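Local structure of sugar fermentation stimulation protein homolog (Pyrococcus furiosus, 4DA2) at residues Lys86-Ile91 and Arg209-His214; Arg108-Gly113 and Glu127-Thr132; Lys133-Val136 and Tyr142-Tyr145; Lys158-Leu163 and Lys168-Val173. The protein probably binds DNA and joins an OB fold to a nuclease-like PD-(D/E)xK domain that holds two calcium ions. The protein carries 1 engineered substitution. One frame throughout, in Å; residues are numbered along the deposited sequence.

Interaction 1 of 4, residues Lys86-Ile91 and Arg209-His214; sequences KAFEKI and RALGLH
Ala-87, Phe-88 and Ile-91 meet Leu-213 and Leu-211 in three purely apolar contacts. Two are between aliphatic groups. Ala-87 CB lies 3.5 Å from Leu-213 CD2, closer than ordinary van der Waals contact; alanine suits this place because the leucine already fills the space in front of it. One turn further along the helix, Ile-91 and Leu-211 reach toward each other tip to tip, with Ile-91 CD1 3.7 Å from Leu-211 CD1. Here helix 81-93 packs across strand 207-215 of the central mixed sheet in the PD-(D/E)xK domain, the two short segments running at 117° with their axes 11.0 Å apart. That spacing leaves room for longer side chains, which leucine and isoleucine supply, and Leu-4 of strand 2-6 touches Ala-87, Ile-91 and Leu-213 alike.

The third meeting is aromatic. Phe-88 holds CG anti to its backbone N (chi1 -174°), swinging the ring toward the strand, where it crosses Leu-211 at about a right angle. Leu-211 CD1 lies at the ring edge, near its plane, 4.1 Å from Phe-88 CD1. Polar groups serve other partners: Glu-89 OE2 hydrogen-bonds Tyr-119, and Arg-209 NE forms a salt bridge with Glu-99.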
loop_
_atom_site.group_PDB
_atom_site.type_symbol
_atom_site.label_atom_id
_atom_site.label_comp_id
_atom_site.label_asym_id
_atom_site.label_seq_id
_atom_site.Cartn_x
_atom_site.Cartn_y
_atom_site.Cartn_z
ATOM N N LYS A 86 1.137 -7.835 -2.842
ATOM C CA LYS A 86 1.727 -8.835 -3.762
ATOM C C LYS A 86 3.043 -8.280 -4.328
ATOM O O LYS A 86 4.024 -9.026 -4.469
ATOM C CB LYS A 86 0.773 -9.181 -4.910
ATOM C CG LYS A 86 -0.415 -10.053 -4.504
ATOM C CD LYS A 86 -1.044 -10.675 -5.748
ATOM C CE LYS A 86 -2.164 -11.655 -5.401
ATOM N NZ LYS A 86 -3.482 -10.976 -5.379
ATOM N N ALA A 87 3.049 -6.973 -4.613
ATOM C CA ALA A 87 4.247 -6.256 -5.102
ATOM C C ALA A 87 5.348 -6.306 -4.028
ATOM O O ALA A 87 6.504 -6.650 -4.315
ATOM C CB ALA A 87 3.913 -4.829 -5.438
ATOM N N PHE A 88 4.986 -5.974 -2.795
ATOM C CA PHE A 88 5.923 -6.143 -1.674
ATOM C C PHE A 88 6.498 -7.574 -1.572
ATOM O O PHE A 88 7.703 -7.757 -1.422
ATOM C CB PHE A 88 5.308 -5.680 -0.327
ATOM C CG PHE A 88 6.294 -5.719 0.809
ATOM C CD1 PHE A 88 7.355 -4.814 0.853
ATOM C CD2 PHE A 88 6.181 -6.665 1.814
ATOM C CE1 PHE A 88 8.272 -4.852 1.875
ATOM C CE2 PHE A 88 7.128 -6.728 2.821
ATOM C CZ PHE A 88 8.163 -5.808 2.858
ATOM N N GLU A 89 5.629 -8.578 -1.632
ATOM C CA GLU A 89 6.028 -9.980 -1.629
ATOM C C GLU A 89 7.014 -10.323 -2.767
ATOM O O GLU A 89 7.916 -11.125 -2.570
ATOM C CB GLU A 89 4.788 -10.892 -1.654
ATOM C CG GLU A 89 4.007 -10.814 -0.327
ATOM C CD GLU A 89 2.552 -11.245 -0.398
ATOM O OE1 GLU A 89 2.195 -12.030 -1.286
ATOM O OE2 GLU A 89 1.753 -10.791 0.451
ATOM N N LYS A 90 6.861 -9.693 -3.929
ATOM C CA LYS A 90 7.805 -9.905 -5.020
ATOM C C LYS A 90 9.154 -9.292 -4.690
ATOM O O LYS A 90 10.206 -9.890 -4.959
ATOM C CB LYS A 90 7.241 -9.348 -6.333
ATOM C CG LYS A 90 6.074 -10.177 -6.847
ATOM C CD LYS A 90 6.612 -11.429 -7.533
ATOM C CE LYS A 90 5.491 -12.345 -7.868
ATOM N NZ LYS A 90 5.948 -13.501 -8.683
ATOM N N ILE A 91 9.123 -8.082 -4.127
ATOM C CA ILE A 91 10.341 -7.438 -3.625
ATOM C C ILE A 91 11.095 -8.344 -2.630
ATOM O O ILE A 91 12.330 -8.517 -2.735
ATOM C CB ILE A 91 10.026 -6.050 -3.039
ATOM C CG1 ILE A 91 9.646 -5.096 -4.177
ATOM C CG2 ILE A 91 11.203 -5.503 -2.209
ATOM C CD1 ILE A 91 9.092 -3.780 -3.698
ATOM N N ARG A 209 10.564 2.465 6.200
ATOM C CA ARG A 209 10.997 2.503 4.783
ATOM C C ARG A 209 9.798 2.975 3.965
ATOM O O ARG A 209 8.633 2.864 4.405
ATOM C CB ARG A 209 11.397 1.103 4.277
ATOM C CG ARG A 209 12.498 0.383 5.107
ATOM C CD ARG A 209 13.892 1.009 4.994
ATOM N NE ARG A 209 14.845 0.263 5.835
ATOM C CZ ARG A 209 15.227 0.646 7.052
ATOM N NH1 ARG A 209 14.789 1.794 7.561
ATOM N NH2 ARG A 209 16.081 -0.105 7.740
ATOM N N ALA A 210 10.089 3.489 2.779
ATOM C CA ALA A 210 9.055 3.833 1.807
ATOM C C ALA A 210 9.536 3.470 0.399
ATOM O O ALA A 210 10.671 3.744 0.040
ATOM C CB ALA A 210 8.707 5.317 1.901
ATOM N N LEU A 211 8.649 2.877 -0.390
ATOM C CA LEU A 211 8.989 2.396 -1.720
ATOM C C LEU A 211 8.142 3.053 -2.789
ATOM O O LEU A 211 6.955 3.248 -2.580
ATOM C CB LEU A 211 8.750 0.897 -1.790
ATOM C CG LEU A 211 9.348 0.035 -0.673
ATOM C CD1 LEU A 211 8.883 -1.418 -0.846
ATOM C CD2 LEU A 211 10.877 0.120 -0.697
ATOM N N GLY A 212 8.756 3.396 -3.924
ATOM C CA GLY A 212 8.006 3.960 -5.051
ATOM C C GLY A 212 7.631 2.866 -6.029
ATOM O O GLY A 212 8.478 2.058 -6.440
ATOM N N LEU A 213 6.344 2.832 -6.398
ATOM C CA LEU A 213 5.820 1.838 -7.305
ATOM C C LEU A 213 4.772 2.495 -8.184
ATOM O O LEU A 213 4.199 3.519 -7.801
ATOM C CB LEU A 213 5.144 0.691 -6.541
ATOM C CG LEU A 213 6.031 -0.362 -5.885
ATOM C CD1 LEU A 213 6.571 0.112 -4.525
ATOM C CD2 LEU A 213 5.229 -1.623 -5.728
ATOM N N HIS A 214 4.576 1.931 -9.364
ATOM C CA HIS A 214 3.440 2.268 -10.218
ATOM C C HIS A 214 3.176 1.088 -11.144
ATOM O O HIS A 214 3.950 0.106 -11.188
ATOM C CB HIS A 214 3.668 3.587 -10.995
ATOM C CG HIS A 214 4.742 3.488 -12.032
ATOM N ND1 HIS A 214 6.054 3.836 -11.783
ATOM C CD2 HIS A 214 4.709 3.044 -13.310
ATOM C CE1 HIS A 214 6.785 3.618 -12.863
ATOM N NE2 HIS A 214 5.993 3.137 -13.808
#

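Interaction 2 of 4, residues Arg108-Gly113 and Glu127-Thr132; sequences REPRVG and EIFVET. With CA (calcium ion), chain C; CA (calcium ion), chain D.
Pro-110 and Val-112 close on the ring of Phe-129, beside a two-calcium site to which both segments contribute. The site belongs to the PD-(D/E)xK fold of nucleases: Glu-131, Thr-132 and the following Lys-133 supply the E-x-K part, and Asp-118 binds both calcium ions.

Along Arg-108-Gly-113, Glu-109 comes first. Its chain bends at chi2 (-69°) and curls back, so that the carboxylate grips the calcium of chain D with both oxygens, Glu-109 OE1 at 2.7 Å and Glu-109 OE2 at 2.5 Å. A glutamate fits this role because a carboxylate, whose two oxygens lie on one planar group, can chelate a single ion.

Next, Pro-110 runs alongside Phe-129, pointing the other way, its CG near the ring plane at the edge and 4.1 Å from Phe-129 CE1. Val-112 then sends CG2 obliquely to the same ring, 3.8 Å from Phe-129 CE1. The compact branched valine also meets Leu-163 of helix 151-165, so Phe-129 is touched by Pro-110 and Val-112 and by Leu-163 of the helix.

On the strand side, Glu-131 OE2 binds the calcium of chain C at 2.4 Å, while the carbonyl oxygen Thr-132 O takes another site at the same distance. Lys-133 NZ hydrogen-bonds Glu-131 OE2, a second-shell grip on this ligand. Water 3 bridges the two ions. Water 1, a ligand of the chain D calcium, donates a hydrogen bond of 2.8 Å to Glu-131 OE1.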
loop_
_atom_site.group_PDB
_atom_site.type_symbol
_atom_site.label_atom_id
_atom_site.label_comp_id
_atom_site.label_asym_id
_atom_site.label_seq_id
_atom_site.Cartn_x
_atom_site.Cartn_y
_atom_site.Cartn_z
ATOM N N ARG A 108 1.773 -14.824 7.472
ATOM C CA ARG A 108 0.971 -13.661 7.040
ATOM C C ARG A 108 -0.084 -13.373 8.103
ATOM O O ARG A 108 -0.675 -14.286 8.671
ATOM C CB ARG A 108 0.323 -13.892 5.680
ATOM C CG ARG A 108 1.322 -13.921 4.515
ATOM C CD ARG A 108 0.743 -14.577 3.273
ATOM N NE ARG A 108 1.811 -14.846 2.303
ATOM C CZ ARG A 108 1.614 -15.163 1.027
ATOM N NH1 ARG A 108 0.384 -15.253 0.536
ATOM N NH2 ARG A 108 2.653 -15.387 0.235
ATOM N N GLU A 109 -0.301 -12.095 8.374
ATOM C CA GLU A 109 -1.242 -11.642 9.429
ATOM C C GLU A 109 -1.122 -12.272 10.825
ATOM O O GLU A 109 -2.154 -12.593 11.435
ATOM C CB GLU A 109 -2.698 -11.768 8.941
ATOM C CG GLU A 109 -2.957 -11.096 7.613
ATOM C CD GLU A 109 -2.872 -9.588 7.707
ATOM O OE1 GLU A 109 -3.492 -9.003 8.615
ATOM O OE2 GLU A 109 -2.193 -8.971 6.864
ATOM N N PRO A 110 0.111 -12.443 11.353
ATOM C CA PRO A 110 0.221 -12.979 12.705
ATOM C C PRO A 110 -0.356 -12.010 13.729
ATOM O O PRO A 110 -0.287 -10.780 13.552
ATOM C CB PRO A 110 1.734 -13.082 12.916
ATOM C CG PRO A 110 2.310 -12.077 11.990
ATOM C CD PRO A 110 1.450 -12.162 10.787
ATOM N N ARG A 111 -0.939 -12.564 14.787
ATOM C CA ARG A 111 -1.383 -11.755 15.900
ATOM C C ARG A 111 -0.191 -11.143 16.641
ATOM O O ARG A 111 0.799 -11.821 16.906
ATOM C CB ARG A 111 -2.199 -12.593 16.884
ATOM C CG ARG A 111 -3.596 -12.941 16.446
ATOM C CD ARG A 111 -4.286 -13.646 17.610
ATOM N NE ARG A 111 -5.710 -13.909 17.399
ATOM C CZ ARG A 111 -6.688 -13.036 17.628
ATOM N NH1 ARG A 111 -6.417 -11.807 18.059
ATOM N NH2 ARG A 111 -7.947 -13.393 17.413
ATOM N N VAL A 112 -0.299 -9.856 16.944
ATOM C CA VAL A 112 0.676 -9.120 17.727
ATOM C C VAL A 112 -0.127 -8.209 18.648
ATOM O O VAL A 112 -0.853 -7.307 18.173
ATOM C CB VAL A 112 1.589 -8.212 16.846
ATOM C CG1 VAL A 112 2.574 -7.459 17.696
ATOM C CG2 VAL A 112 2.306 -9.013 15.767
ATOM N N GLY A 113 0.025 -8.421 19.952
ATOM C CA GLY A 113 -0.736 -7.653 20.956
ATOM C C GLY A 113 -2.230 -7.774 20.709
ATOM O O GLY A 113 -2.772 -8.878 20.655
ATOM N N GLU A 127 14.141 -12.975 13.396
ATOM C CA GLU A 127 12.859 -12.674 12.769
ATOM C C GLU A 127 12.561 -11.187 12.817
ATOM O O GLU A 127 13.142 -10.457 13.627
ATOM C CB GLU A 127 11.736 -13.414 13.476
ATOM C CG GLU A 127 11.775 -14.920 13.330
ATOM C CD GLU A 127 10.745 -15.584 14.227
ATOM O OE1 GLU A 127 10.233 -14.895 15.141
ATOM O OE2 GLU A 127 10.443 -16.779 14.007
ATOM N N ILE A 128 11.681 -10.738 11.918
ATOM C CA ILE A 128 11.233 -9.347 11.892
ATOM C C ILE A 128 9.747 -9.282 11.531
ATOM O O ILE A 128 9.271 -9.955 10.597
ATOM C CB ILE A 128 12.107 -8.452 10.931
ATOM C CG1 ILE A 128 11.672 -6.976 10.990
ATOM C CG2 ILE A 128 12.105 -9.013 9.495
ATOM C CD1 ILE A 128 12.581 -5.984 10.205
ATOM N N PHE A 129 9.010 -8.487 12.304
ATOM C CA PHE A 129 7.613 -8.175 11.974
ATOM C C PHE A 129 7.578 -6.971 11.041
ATOM O O PHE A 129 8.222 -5.944 11.320
ATOM C CB PHE A 129 6.834 -7.867 13.251
ATOM C CG PHE A 129 6.573 -9.070 14.091
ATOM C CD1 PHE A 129 5.503 -9.922 13.789
ATOM C CD2 PHE A 129 7.435 -9.396 15.148
ATOM C CE1 PHE A 129 5.252 -11.074 14.588
ATOM C CE2 PHE A 129 7.206 -10.544 15.939
ATOM C CZ PHE A 129 6.121 -11.386 15.648
ATOM N N VAL A 130 6.843 -7.101 9.938
ATOM C CA VAL A 130 6.749 -6.022 8.950
ATOM C C VAL A 130 5.287 -5.682 8.656
ATOM O O VAL A 130 4.501 -6.573 8.315
ATOM C CB VAL A 130 7.508 -6.373 7.631
ATOM C CG1 VAL A 130 7.374 -5.218 6.626
ATOM C CG2 VAL A 130 8.963 -6.686 7.921
ATOM N N GLU A 131 4.930 -4.402 8.838
ATOM C CA GLU A 131 3.616 -3.890 8.473
ATOM C C GLU A 131 3.779 -3.006 7.238
ATOM O O GLU A 131 4.701 -2.162 7.188
ATOM C CB GLU A 131 2.998 -3.096 9.646
ATOM C CG GLU A 131 1.658 -2.393 9.354
ATOM C CD GLU A 131 0.558 -3.375 8.945
ATOM O OE1 GLU A 131 0.635 -4.555 9.369
ATOM O OE2 GLU A 131 -0.358 -2.973 8.169
ATOM N N THR A 132 2.924 -3.222 6.233
ATOM C CA THR A 132 2.982 -2.387 5.034
ATOM C C THR A 132 1.746 -1.504 4.980
ATOM O O THR A 132 0.641 -1.950 5.344
ATOM C CB THR A 132 3.166 -3.207 3.735
ATOM O OG1 THR A 132 2.041 -4.080 3.562
ATOM C CG2 THR A 132 4.434 -4.046 3.813
HETATM CA CA CA C . -1.043 -3.488 5.965
HETATM CA CA CA D . -2.850 -6.637 7.582
HETATM O O HOH W 1 -1.848 -5.709 9.664
HETATM O O HOH W 2 -2.387 -1.542 6.466
HETATM O O HOH W 3 -3.329 -4.377 6.851
HETATM O O HOH W 4 -1.175 -4.741 3.849
HETATM O O HOH W 5 -4.833 -6.199 9.198
#

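Interaction 3 of 4, residues Lys133-Val136 and Tyr142-Tyr145; sequences KSAV and YAMY
The ring of Tyr-145 carries Lys-133 on one face and the carbonyl oxygen of Ser-134 at its edge. Lys-133 CB stands over that face, shifted toward the rim, 4.3 Å from the Tyr-145 ring centroid and 22° off its normal, a CH-pi contact. From there the lysine chain bends at its second torsion and runs obliquely across the ring toward the phenol end, where Lys-133 CD lies 3.2 Å from Tyr-145 OH. At the edge, near the ring plane, Ser-134 O is 3.2 Å from Tyr-145 CD1.

A long aliphatic stem with a charged tip suits position 133. The methylenes lie along the tyrosine, and NZ hydrogen-bonds Glu-131 and His-156, as befits the lysine of a PD-(D/E)xK motif beside the calcium site. A glycine in place of Tyr-145 would probably leave the Lys-133 methylenes without the surface they rest on, and the lysine chain freer to turn.

The two segments are the arms of a beta hairpin, strands 127-139 and 142-145. Their end-to-end directions differ by 130°, and side-chain and backbone atoms both meet. Among these meetings, Ala-135 CA comes 3.3 Å from Met-144 O, a CA-H...O contact with an angle of 124° at the hydrogen. Small residues let the arms come this near: Ala-143 CB is 3.4 Å from Ala-135 O, and Ala-135 CB is 4.2 Å from Tyr-145 CB. Phe-184 of strand 183-186 touches both Ala-135 and Tyr-145, and Ser-134 OG hydrogen-bonds Gln-84.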
loop_
_atom_site.group_PDB
_atom_site.type_symbol
_atom_site.label_atom_id
_atom_site.label_comp_id
_atom_site.label_asym_id
_atom_site.label_seq_id
_atom_site.Cartn_x
_atom_site.Cartn_y
_atom_site.Cartn_z
ATOM N N LYS A 133 1.928 -0.235 4.620
ATOM C CA LYS A 133 0.774 0.689 4.488
ATOM C C LYS A 133 0.697 1.368 3.124
ATOM O O LYS A 133 1.717 1.686 2.542
ATOM C CB LYS A 133 0.830 1.767 5.567
ATOM C CG LYS A 133 0.806 1.193 6.988
ATOM C CD LYS A 133 -0.505 1.438 7.653
ATOM C CE LYS A 133 -0.620 0.715 8.987
ATOM N NZ LYS A 133 -1.512 -0.468 8.778
ATOM N N SER A 134 -0.527 1.577 2.634
ATOM C CA SER A 134 -0.731 2.304 1.385
ATOM C C SER A 134 -0.413 3.784 1.567
ATOM O O SER A 134 -0.916 4.425 2.502
ATOM C CB SER A 134 -2.173 2.164 0.930
ATOM O OG SER A 134 -2.394 2.893 -0.284
ATOM N N ALA A 135 0.397 4.324 0.660
ATOM C CA ALA A 135 0.683 5.767 0.650
ATOM C C ALA A 135 0.464 6.363 -0.721
ATOM O O ALA A 135 1.405 6.547 -1.502
ATOM C CB ALA A 135 2.118 6.042 1.141
ATOM N N VAL A 136 -0.792 6.630 -1.043
ATOM C CA VAL A 136 -1.127 7.073 -2.402
ATOM C C VAL A 136 -1.757 8.476 -2.418
ATOM O O VAL A 136 -2.407 8.876 -3.413
ATOM C CB VAL A 136 -1.953 6.015 -3.204
ATOM C CG1 VAL A 136 -1.080 4.753 -3.464
ATOM C CG2 VAL A 136 -3.257 5.640 -2.482
ATOM N N TYR A 142 5.932 14.174 -2.810
ATOM C CA TYR A 142 5.715 13.271 -1.664
ATOM C C TYR A 142 4.544 12.317 -1.911
ATOM O O TYR A 142 3.510 12.733 -2.436
ATOM C CB TYR A 142 5.419 14.047 -0.367
ATOM C CG TYR A 142 6.583 14.862 0.143
ATOM C CD1 TYR A 142 7.456 14.343 1.111
ATOM C CD2 TYR A 142 6.815 16.153 -0.335
ATOM C CE1 TYR A 142 8.550 15.101 1.583
ATOM C CE2 TYR A 142 7.885 16.912 0.129
ATOM C CZ TYR A 142 8.752 16.376 1.085
ATOM O OH TYR A 142 9.817 17.132 1.527
ATOM N N ALA A 143 4.733 11.047 -1.550
ATOM C CA ALA A 143 3.606 10.152 -1.219
ATOM C C ALA A 143 3.354 10.284 0.269
ATOM O O ALA A 143 4.312 10.428 1.062
ATOM C CB ALA A 143 3.962 8.729 -1.550
ATOM N N MET A 144 2.083 10.224 0.667
ATOM C CA MET A 144 1.713 10.421 2.060
ATOM C C MET A 144 0.733 9.409 2.606
ATOM O O MET A 144 -0.046 8.753 1.841
ATOM C CB MET A 144 1.176 11.839 2.265
ATOM C CG MET A 144 2.151 12.887 1.795
ATOM S SD MET A 144 1.630 14.496 2.427
ATOM C CE MET A 144 0.008 14.703 1.653
ATOM N N TYR A 145 0.798 9.252 3.934
ATOM C CA TYR A 145 -0.148 8.427 4.674
ATOM C C TYR A 145 -0.447 9.083 6.004
ATOM O O TYR A 145 0.461 9.649 6.627
ATOM C CB TYR A 145 0.428 7.016 4.863
ATOM C CG TYR A 145 -0.262 6.190 5.922
ATOM C CD1 TYR A 145 -1.279 5.269 5.580
ATOM C CD2 TYR A 145 0.068 6.344 7.266
ATOM C CE1 TYR A 145 -1.903 4.492 6.566
ATOM C CE2 TYR A 145 -0.559 5.575 8.274
ATOM C CZ TYR A 145 -1.527 4.653 7.908
ATOM O OH TYR A 145 -2.131 3.922 8.897
#

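Interaction 4 of 4, residues Lys158-Leu163 and Lys168-Val173; sequences KELIKL and KRAMIV
Leu-160 and Leu-163 both set CG opposite their own carbonyl carbon (chi1 -71° in Leu-160), which carries the two isobutyl groups off helix 151-165 toward Ala-170, Ile-172 and Lys-168. The helix packs on strand 169-176, the next strand in the chain, which lies parallel to strand 127-139 in the sheet of the PD-(D/E)xK domain; the local segments run at 150° to each other, their axes 7.8 Å apart at closest approach.

Leu-160 forks over the strand. Leu-160 CD2 lies 3.8 Å from Ala-170 CB, and Leu-160 CD1 3.9 Å from Ile-172 CB, the leucine and isoleucine crossing at about a right angle. Alanine at 170 keeps the sheet surface low enough for the helix to settle closely, and Leu-163 CB also comes within 4.1 Å of Ala-170 CB.

At the solvent-facing margin, Lys-168 crosses Leu-163 roughly at right angles and lays its methylenes against it, Lys-168 CD 3.7 Å from Leu-163 CD2, while the ammonium end turns off from the helix. Lysine suits such a border, apolar along the stem and polar at the tip. Near the end of the helix the backbone adds a bond: Lys-168 N donates to Leu-163 O over 2.8 Å, nearly straight at 162° but reaching the oxygen from above the carbonyl plane.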
loop_
_atom_site.group_PDB
_atom_site.type_symbol
_atom_site.label_atom_id
_atom_site.label_comp_id
_atom_site.label_asym_id
_atom_site.label_seq_id
_atom_site.Cartn_x
_atom_site.Cartn_y
_atom_site.Cartn_z
ATOM N N LYS A 158 1.340 1.325 17.368
ATOM C CA LYS A 158 1.526 1.047 18.794
ATOM C C LYS A 158 2.119 -0.331 19.048
ATOM O O LYS A 158 3.014 -0.474 19.880
ATOM C CB LYS A 158 0.232 1.304 19.590
ATOM C CG LYS A 158 -0.089 2.803 19.722
ATOM C CD LYS A 158 -1.417 3.044 20.461
ATOM C CE LYS A 158 -1.624 4.521 20.764
ATOM N NZ LYS A 158 -2.888 4.752 21.516
ATOM N N GLU A 159 1.668 -1.343 18.301
ATOM C CA GLU A 159 2.209 -2.682 18.480
ATOM C C GLU A 159 3.664 -2.754 17.992
ATOM O O GLU A 159 4.483 -3.476 18.561
ATOM C CB GLU A 159 1.364 -3.734 17.766
ATOM C CG GLU A 159 -0.068 -3.865 18.288
ATOM C CD GLU A 159 -0.155 -4.294 19.757
ATOM O OE1 GLU A 159 0.872 -4.672 20.376
ATOM O OE2 GLU A 159 -1.271 -4.255 20.285
ATOM N N LEU A 160 3.970 -2.001 16.922
ATOM C CA LEU A 160 5.339 -1.930 16.404
ATOM C C LEU A 160 6.285 -1.316 17.449
ATOM O O LEU A 160 7.408 -1.792 17.644
ATOM C CB LEU A 160 5.387 -1.134 15.074
ATOM C CG LEU A 160 4.761 -1.844 13.866
ATOM C CD1 LEU A 160 4.553 -0.829 12.712
ATOM C CD2 LEU A 160 5.646 -2.965 13.398
ATOM N N ILE A 161 5.839 -0.223 18.059
ATOM C CA ILE A 161 6.596 0.470 19.093
ATOM C C ILE A 161 6.881 -0.497 20.257
ATOM O O ILE A 161 8.021 -0.595 20.735
ATOM C CB ILE A 161 5.842 1.731 19.584
ATOM C CG1 ILE A 161 5.855 2.822 18.505
ATOM C CG2 ILE A 161 6.463 2.236 20.911
ATOM C CD1 ILE A 161 4.914 3.985 18.779
ATOM N N LYS A 162 5.857 -1.229 20.694
ATOM C CA LYS A 162 6.030 -2.156 21.818
ATOM C C LYS A 162 7.027 -3.287 21.479
ATOM O O LYS A 162 7.881 -3.625 22.292
ATOM C CB LYS A 162 4.680 -2.716 22.255
ATOM C CG LYS A 162 4.747 -3.981 23.162
ATOM C CD LYS A 162 5.178 -3.711 24.591
ATOM C CE LYS A 162 4.725 -4.853 25.505
ATOM N NZ LYS A 162 5.733 -5.160 26.542
ATOM N N LEU A 163 6.919 -3.855 20.278
ATOM C CA LEU A 163 7.909 -4.833 19.802
ATOM C C LEU A 163 9.355 -4.270 19.917
ATOM O O LEU A 163 10.232 -4.903 20.522
ATOM C CB LEU A 163 7.612 -5.213 18.352
ATOM C CG LEU A 163 6.433 -6.163 18.123
ATOM C CD1 LEU A 163 6.172 -6.247 16.639
ATOM C CD2 LEU A 163 6.790 -7.530 18.657
ATOM N N LYS A 168 12.551 -6.427 19.988
ATOM C CA LYS A 168 12.297 -7.246 18.805
ATOM C C LYS A 168 12.420 -6.387 17.547
ATOM O O LYS A 168 12.279 -5.152 17.604
ATOM C CB LYS A 168 10.936 -7.927 18.877
ATOM C CG LYS A 168 10.883 -9.033 19.929
ATOM C CD LYS A 168 9.510 -9.122 20.536
ATOM C CE LYS A 168 9.413 -10.286 21.513
ATOM N NZ LYS A 168 8.002 -10.526 21.928
ATOM N N ARG A 169 12.662 -7.038 16.415
ATOM C CA ARG A 169 12.825 -6.319 15.154
ATOM C C ARG A 169 11.447 -6.004 14.571
ATOM O O ARG A 169 10.574 -6.895 14.409
ATOM C CB ARG A 169 13.678 -7.142 14.165
ATOM C CG ARG A 169 15.132 -7.418 14.645
ATOM C CD ARG A 169 16.015 -6.197 14.402
ATOM N NE ARG A 169 15.930 -5.780 13.003
ATOM C CZ ARG A 169 15.980 -4.522 12.573
ATOM N NH1 ARG A 169 16.124 -3.512 13.428
ATOM N NH2 ARG A 169 15.886 -4.276 11.276
ATOM N N ALA A 170 11.255 -4.730 14.250
ATOM C CA ALA A 170 9.995 -4.272 13.713
ATOM C C ALA A 170 10.243 -3.252 12.600
ATOM O O ALA A 170 11.179 -2.438 12.683
ATOM C CB ALA A 170 9.137 -3.658 14.822
ATOM N N MET A 171 9.396 -3.304 11.572
ATOM C CA MET A 171 9.507 -2.419 10.393
ATOM C C MET A 171 8.140 -2.012 9.867
ATOM O O MET A 171 7.202 -2.831 9.839
ATOM C CB MET A 171 10.279 -3.111 9.256
ATOM C CG MET A 171 10.492 -2.229 8.038
ATOM S SD MET A 171 11.399 -3.077 6.720
ATOM C CE MET A 171 13.046 -2.796 7.348
ATOM N N ILE A 172 8.013 -0.732 9.497
ATOM C CA ILE A 172 6.878 -0.272 8.718
ATOM C C ILE A 172 7.346 0.173 7.350
ATOM O O ILE A 172 8.341 0.884 7.212
ATOM C CB ILE A 172 5.992 0.816 9.453
ATOM C CG1 ILE A 172 4.716 1.139 8.667
ATOM C CG2 ILE A 172 6.782 2.108 9.753
ATOM C CD1 ILE A 172 3.699 1.905 9.503
ATOM N N VAL A 173 6.632 -0.288 6.333
ATOM C CA VAL A 173 6.977 0.030 4.952
ATOM C C VAL A 173 5.804 0.722 4.301
ATOM O O VAL A 173 4.721 0.118 4.171
ATOM C CB VAL A 173 7.325 -1.228 4.158
ATOM C CG1 VAL A 173 7.679 -0.843 2.694
ATOM C CG2 VAL A 173 8.503 -2.015 4.803
#

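In the fold
All four contacts gather on one mixed sheet of the PD-(D/E)xK domain. Interactions 1 and 3 lie near the centre of the chain and are buried; interaction 4 is largely buried but ends in an exposed lysine, and interaction 2 is partly buried. Interactions 2 and 3 share strand 127-139, which pairs with the strand of interaction 4, itself beside that of interaction 1. Helices pack on strands in interactions 1 and 4, by hydrocarbon alone in the first and with a backbone bond in the second. Interaction 2 instead adds metal ligands and water, and interaction 3 aligns a lysine with an aromatic face. Phe-88 of interaction 1 also packs on Val-130 and Thr-132.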